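Local coordinates for protein WYL1 (Ruminococcus sp., PDB 6OAW) that probably modulates the RNA-targeting activity of a Type VI-D CRISPR-Cas system as a WYL-domain accessory protein, at residues Phe63-Lys74 / Leu86-Glu97. Sequence-based numbering, arbitrary orientation.
Sequences FDSAYIASLKYK and LLNAFVEWQIEE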
loop_
_atom_site.group_PDB
_atom_site.type_symbol
_atom_site.label_atom_id
_atom_site.label_comp_id
_atom_site.label_asym_id
_atom_site.label_seq_id
_atom_site.Cartn_x
_atom_site.Cartn_y
_atom_site.Cartn_z
ATOM N N PHE B 63 -17.760 10.265 -0.673
ATOM C CA PHE B 63 -19.025 9.535 -0.486
ATOM C C PHE B 63 -19.760 9.465 -1.824
ATOM O O PHE B 63 -20.125 8.351 -2.178
ATOM C CB PHE B 63 -19.890 10.139 0.615
ATOM C CG PHE B 63 -21.115 9.314 0.867
ATOM C CD1 PHE B 63 -22.228 9.460 0.056
ATOM C CD2 PHE B 63 -21.110 8.339 1.845
ATOM C CE1 PHE B 63 -23.320 8.632 0.226
ATOM C CE2 PHE B 63 -22.219 7.528 2.033
ATOM C CZ PHE B 63 -23.321 7.684 1.227
ATOM N N ASP B 64 -19.920 10.569 -2.554
ATOM C CA ASP B 64 -20.760 10.641 -3.778
ATOM C C ASP B 64 -20.161 9.726 -4.848
ATOM O O ASP B 64 -20.917 8.925 -5.481
ATOM C CB ASP B 64 -20.906 12.069 -4.310
ATOM C CG ASP B 64 -21.854 12.931 -3.487
ATOM O OD1 ASP B 64 -22.560 12.367 -2.634
ATOM O OD2 ASP B 64 -21.865 14.151 -3.692
ATOM N N SER B 65 -18.850 9.812 -5.041
ATOM C CA SER B 65 -18.146 8.977 -6.035
ATOM C C SER B 65 -18.285 7.494 -5.697
ATOM O O SER B 65 -18.654 6.717 -6.600
ATOM C CB SER B 65 -16.724 9.417 -6.126
ATOM O OG SER B 65 -16.711 10.719 -6.666
ATOM N N ALA B 66 -17.953 7.101 -4.473
ATOM C CA ALA B 66 -17.954 5.685 -4.056
ATOM C C ALA B 66 -19.383 5.136 -4.171
ATOM O O ALA B 66 -19.542 3.998 -4.615
ATOM C CB ALA B 66 -17.427 5.558 -2.649
ATOM N N TYR B 67 -20.373 5.936 -3.781
ATOM C CA TYR B 67 -21.803 5.562 -3.718
ATOM C C TYR B 67 -22.327 5.300 -5.128
ATOM O O TYR B 67 -22.973 4.254 -5.364
ATOM C CB TYR B 67 -22.656 6.636 -3.044
ATOM C CG TYR B 67 -24.131 6.361 -3.113
ATOM C CD1 TYR B 67 -24.632 5.149 -2.657
ATOM C CD2 TYR B 67 -25.030 7.276 -3.656
ATOM C CE1 TYR B 67 -25.988 4.859 -2.710
ATOM C CE2 TYR B 67 -26.391 6.997 -3.727
ATOM C CZ TYR B 67 -26.867 5.785 -3.247
ATOM O OH TYR B 67 -28.186 5.447 -3.298
ATOM N N ILE B 68 -22.099 6.224 -6.045
ATOM C CA ILE B 68 -22.673 6.127 -7.417
ATOM C C ILE B 68 -22.067 4.897 -8.131
ATOM O O ILE B 68 -22.817 4.226 -8.874
ATOM C CB ILE B 68 -22.470 7.453 -8.171
ATOM C CG1 ILE B 68 -23.511 7.699 -9.264
ATOM C CG2 ILE B 68 -21.048 7.543 -8.698
ATOM N N ALA B 69 -20.786 4.564 -7.912
ATOM C CA ALA B 69 -20.180 3.357 -8.520
ATOM C C ALA B 69 -20.894 2.110 -7.970
ATOM O O ALA B 69 -21.185 1.163 -8.761
ATOM C CB ALA B 69 -18.703 3.294 -8.274
ATOM N N SER B 70 -21.185 2.092 -6.671
ATOM C CA SER B 70 -21.877 0.949 -6.041
ATOM C C SER B 70 -23.312 0.891 -6.575
ATOM O O SER B 70 -23.729 -0.167 -7.035
ATOM C CB SER B 70 -21.824 1.030 -4.550
ATOM O OG SER B 70 -22.452 -0.108 -3.967
ATOM N N LEU B 71 -24.034 2.000 -6.551
ATOM C CA LEU B 71 -25.475 2.051 -6.916
ATOM C C LEU B 71 -25.647 1.617 -8.378
ATOM O O LEU B 71 -26.643 0.960 -8.681
ATOM C CB LEU B 71 -26.008 3.475 -6.699
ATOM C CG LEU B 71 -27.458 3.704 -7.123
ATOM C CD1 LEU B 71 -28.409 2.971 -6.172
ATOM C CD2 LEU B 71 -27.791 5.184 -7.203
ATOM N N LYS B 72 -24.723 1.988 -9.255
ATOM C CA LYS B 72 -24.886 1.817 -10.718
ATOM C C LYS B 72 -24.051 0.624 -11.203
ATOM O O LYS B 72 -23.884 0.497 -12.419
ATOM C CB LYS B 72 -24.500 3.127 -11.412
ATOM C CG LYS B 72 -25.376 4.318 -11.049
ATOM C CD LYS B 72 -26.712 4.263 -11.724
ATOM C CE LYS B 72 -27.555 5.497 -11.488
ATOM N NZ LYS B 72 -28.981 5.241 -11.799
ATOM N N TYR B 73 -23.573 -0.230 -10.300
ATOM C CA TYR B 73 -22.672 -1.363 -10.631
ATOM C C TYR B 73 -23.269 -2.247 -11.730
ATOM O O TYR B 73 -22.527 -2.661 -12.637
ATOM C CB TYR B 73 -22.361 -2.196 -9.388
ATOM C CG TYR B 73 -21.534 -3.432 -9.639
ATOM C CD1 TYR B 73 -20.192 -3.334 -9.938
ATOM C CD2 TYR B 73 -22.082 -4.697 -9.539
ATOM C CE1 TYR B 73 -19.417 -4.465 -10.135
ATOM C CE2 TYR B 73 -21.324 -5.844 -9.740
ATOM C CZ TYR B 73 -19.979 -5.722 -10.020
ATOM O OH TYR B 73 -19.203 -6.822 -10.213
ATOM N N LYS B 74 -24.568 -2.525 -11.683
ATOM C CA LYS B 74 -25.244 -3.402 -12.685
ATOM C C LYS B 74 -26.209 -2.555 -13.533
ATOM O O LYS B 74 -27.165 -3.104 -14.104
ATOM C CB LYS B 74 -25.966 -4.561 -11.980
ATOM C CG LYS B 74 -25.774 -5.939 -12.618
ATOM C CD LYS B 74 -24.315 -6.384 -12.778
ATOM C CE LYS B 74 -24.148 -7.844 -13.164
ATOM N NZ LYS B 74 -22.761 -8.322 -12.945
ATOM N N LEU B 86 -14.754 0.387 -6.101
ATOM C CA LEU B 86 -15.903 -0.177 -5.365
ATOM C C LEU B 86 -15.434 -0.458 -3.939
ATOM O O LEU B 86 -14.670 -1.377 -3.748
ATOM C CB LEU B 86 -16.380 -1.431 -6.104
ATOM C CG LEU B 86 -16.914 -1.174 -7.521
ATOM C CD1 LEU B 86 -17.047 -2.467 -8.301
ATOM C CD2 LEU B 86 -18.265 -0.476 -7.470
ATOM N N LEU B 87 -15.804 0.401 -2.994
ATOM C CA LEU B 87 -15.386 0.286 -1.585
ATOM C C LEU B 87 -16.121 -0.889 -0.954
ATOM O O LEU B 87 -17.335 -1.017 -1.192
ATOM C CB LEU B 87 -15.758 1.553 -0.813
ATOM C CG LEU B 87 -14.956 2.798 -1.093
ATOM C CD1 LEU B 87 -15.336 3.869 -0.087
ATOM C CD2 LEU B 87 -13.468 2.477 -1.018
ATOM N N ASN B 88 -15.408 -1.634 -0.116
ATOM C CA ASN B 88 -15.925 -2.715 0.750
ATOM C C ASN B 88 -17.027 -2.167 1.665
ATOM O O ASN B 88 -17.905 -2.953 1.976
ATOM C CB ASN B 88 -14.775 -3.381 1.491
ATOM C CG ASN B 88 -13.877 -4.133 0.537
ATOM O OD1 ASN B 88 -14.359 -4.733 -0.425
ATOM N ND2 ASN B 88 -12.576 -4.091 0.773
ATOM N N ALA B 89 -17.039 -0.872 2.009
ATOM C CA ALA B 89 -18.063 -0.272 2.901
ATOM C C ALA B 89 -19.417 -0.173 2.196
ATOM O O ALA B 89 -20.443 -0.156 2.914
ATOM C CB ALA B 89 -17.641 1.085 3.393
ATOM N N PHE B 90 -19.421 -0.060 0.868
ATOM C CA PHE B 90 -20.660 -0.095 0.052
ATOM C C PHE B 90 -20.986 -1.563 -0.270
ATOM O O PHE B 90 -20.082 -2.353 -0.542
ATOM C CB PHE B 90 -20.543 0.813 -1.174
ATOM C CG PHE B 90 -20.649 2.272 -0.809
ATOM C CD1 PHE B 90 -21.888 2.877 -0.601
ATOM C CD2 PHE B 90 -19.500 3.028 -0.583
ATOM C CE1 PHE B 90 -21.974 4.219 -0.249
ATOM C CE2 PHE B 90 -19.592 4.362 -0.227
ATOM C CZ PHE B 90 -20.820 4.958 -0.071
ATOM N N VAL B 91 -22.270 -1.893 -0.232
ATOM C CA VAL B 91 -22.751 -3.298 -0.105
ATOM C C VAL B 91 -23.580 -3.664 -1.342
ATOM O O VAL B 91 -23.450 -4.794 -1.779
ATOM C CB VAL B 91 -23.528 -3.541 1.205
ATOM C CG1 VAL B 91 -23.750 -5.022 1.432
ATOM C CG2 VAL B 91 -22.831 -2.952 2.425
ATOM N N GLU B 92 -24.373 -2.748 -1.899
ATOM C CA GLU B 92 -25.176 -2.992 -3.126
ATOM C C GLU B 92 -24.350 -3.746 -4.191
ATOM O O GLU B 92 -24.808 -4.784 -4.669
ATOM C CB GLU B 92 -25.709 -1.673 -3.666
ATOM C CG GLU B 92 -26.466 -1.814 -4.977
ATOM C CD GLU B 92 -27.955 -1.870 -4.841
ATOM O OE1 GLU B 92 -28.513 -3.001 -4.929
ATOM O OE2 GLU B 92 -28.548 -0.781 -4.656
ATOM N N TRP B 93 -23.168 -3.256 -4.552
ATOM C CA TRP B 93 -22.366 -3.897 -5.618
ATOM C C TRP B 93 -22.027 -5.327 -5.198
ATOM O O TRP B 93 -21.900 -6.180 -6.102
ATOM C CB TRP B 93 -21.116 -3.097 -5.998
ATOM C CG TRP B 93 -20.020 -3.104 -4.984
ATOM C CD1 TRP B 93 -19.825 -2.178 -3.996
ATOM C CD2 TRP B 93 -18.895 -4.000 -4.919
ATOM N NE1 TRP B 93 -18.699 -2.481 -3.284
ATOM C CE2 TRP B 93 -18.098 -3.582 -3.834
ATOM C CE3 TRP B 93 -18.469 -5.103 -5.676
ATOM C CZ2 TRP B 93 -16.920 -4.242 -3.481
ATOM C CZ3 TRP B 93 -17.313 -5.771 -5.319
ATOM C CH2 TRP B 93 -16.549 -5.346 -4.230
ATOM N N GLN B 94 -21.811 -5.561 -3.903
ATOM C CA GLN B 94 -21.330 -6.875 -3.413
ATOM C C GLN B 94 -22.489 -7.864 -3.490
ATOM O O GLN B 94 -22.223 -9.016 -3.778
ATOM C CB GLN B 94 -20.739 -6.807 -2.008
ATOM C CG GLN B 94 -19.558 -5.874 -1.944
ATOM C CD GLN B 94 -18.882 -5.909 -0.611
ATOM O OE1 GLN B 94 -18.339 -6.938 -0.219
ATOM N NE2 GLN B 94 -18.851 -4.759 0.054
ATOM N N ILE B 95 -23.727 -7.396 -3.345
ATOM C CA ILE B 95 -24.942 -8.235 -3.540
ATOM C C ILE B 95 -25.105 -8.505 -5.036
ATOM O O ILE B 95 -25.265 -9.669 -5.389
ATOM C CB ILE B 95 -26.190 -7.590 -2.923
ATOM C CG1 ILE B 95 -25.987 -7.369 -1.424
ATOM C CG2 ILE B 95 -27.443 -8.398 -3.225
ATOM C CD1 ILE B 95 -25.635 -8.610 -0.630
ATOM N N GLU B 96 -25.002 -7.486 -5.880
ATOM C CA GLU B 96 -25.197 -7.615 -7.347
ATOM C C GLU B 96 -24.091 -8.464 -7.992
ATOM O O GLU B 96 -24.350 -9.051 -9.041
ATOM C CB GLU B 96 -25.349 -6.227 -7.951
ATOM C CG GLU B 96 -26.721 -5.649 -7.615
ATOM C CD GLU B 96 -26.920 -4.181 -7.882
ATOM O OE1 GLU B 96 -25.921 -3.499 -8.215
ATOM O OE2 GLU B 96 -28.071 -3.732 -7.748
ATOM N N GLU B 97 -22.918 -8.557 -7.376
ATOM C CA GLU B 97 -21.785 -9.359 -7.879
ATOM C C GLU B 97 -22.087 -10.857 -7.727
ATOM O O GLU B 97 -21.471 -11.646 -8.409
ATOM C CB GLU B 97 -20.522 -8.985 -7.098
ATOM C CG GLU B 97 -19.277 -9.696 -7.564
ATOM C CD GLU B 97 -18.033 -9.296 -6.785
ATOM O OE1 GLU B 97 -18.056 -9.366 -5.548
ATOM O OE2 GLU B 97 -17.044 -8.908 -7.422
#
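Tyr73, just past the end of helix 63-71, lies along the short helix 92-96. Its CB rests 3.7 Å from Trp93 CB; with CG swung opposite the backbone N (chi1 176°), the ring lies across that helix from Trp93 to Glu97. Trp93 CB sits over one ring face in a CH-pi contact, 4.1 Å from the Tyr73 ring centroid. Along one side of the ring, Tyr73 CD1 and CE1 meet the Leu86 methyl CD1; along the other, CD2 passes Glu96 CB and CE2 nears Glu97 N, until OH ends beside Glu97 CG. Cutting the ring back to an alanine would probably leave a gap between Leu86 and Glu96 and strip Trp93 CB of its aromatic partner. The Trp93 indole is itself fixed by NE1, which donates to Leu87 O at 2.9 Å; the oxygen lies in the indole plane, although NE1 comes from above the carbonyl plane. Leu86 CB covers one indole face. Next to it Ser70 OG accepts a long bond from Trp93 N (3.3 Å, 152°). Further along, Phe90 slots against helix 63-71: Tyr67 CA lies over its face, Ala66 CB packs on Phe90 CE2 at 3.5 Å, and its edge meets the Phe63 face in a T-shaped pair, centroids 5.3 Å apart. The short helix runs roughly parallel to the C-terminal end of helix 55-71, their segment axes 9.1 Å apart at 21°; helices 104-122 and 151-156 cover residues 86-97, and helix 161-172 meets both Phe63 and Phe90.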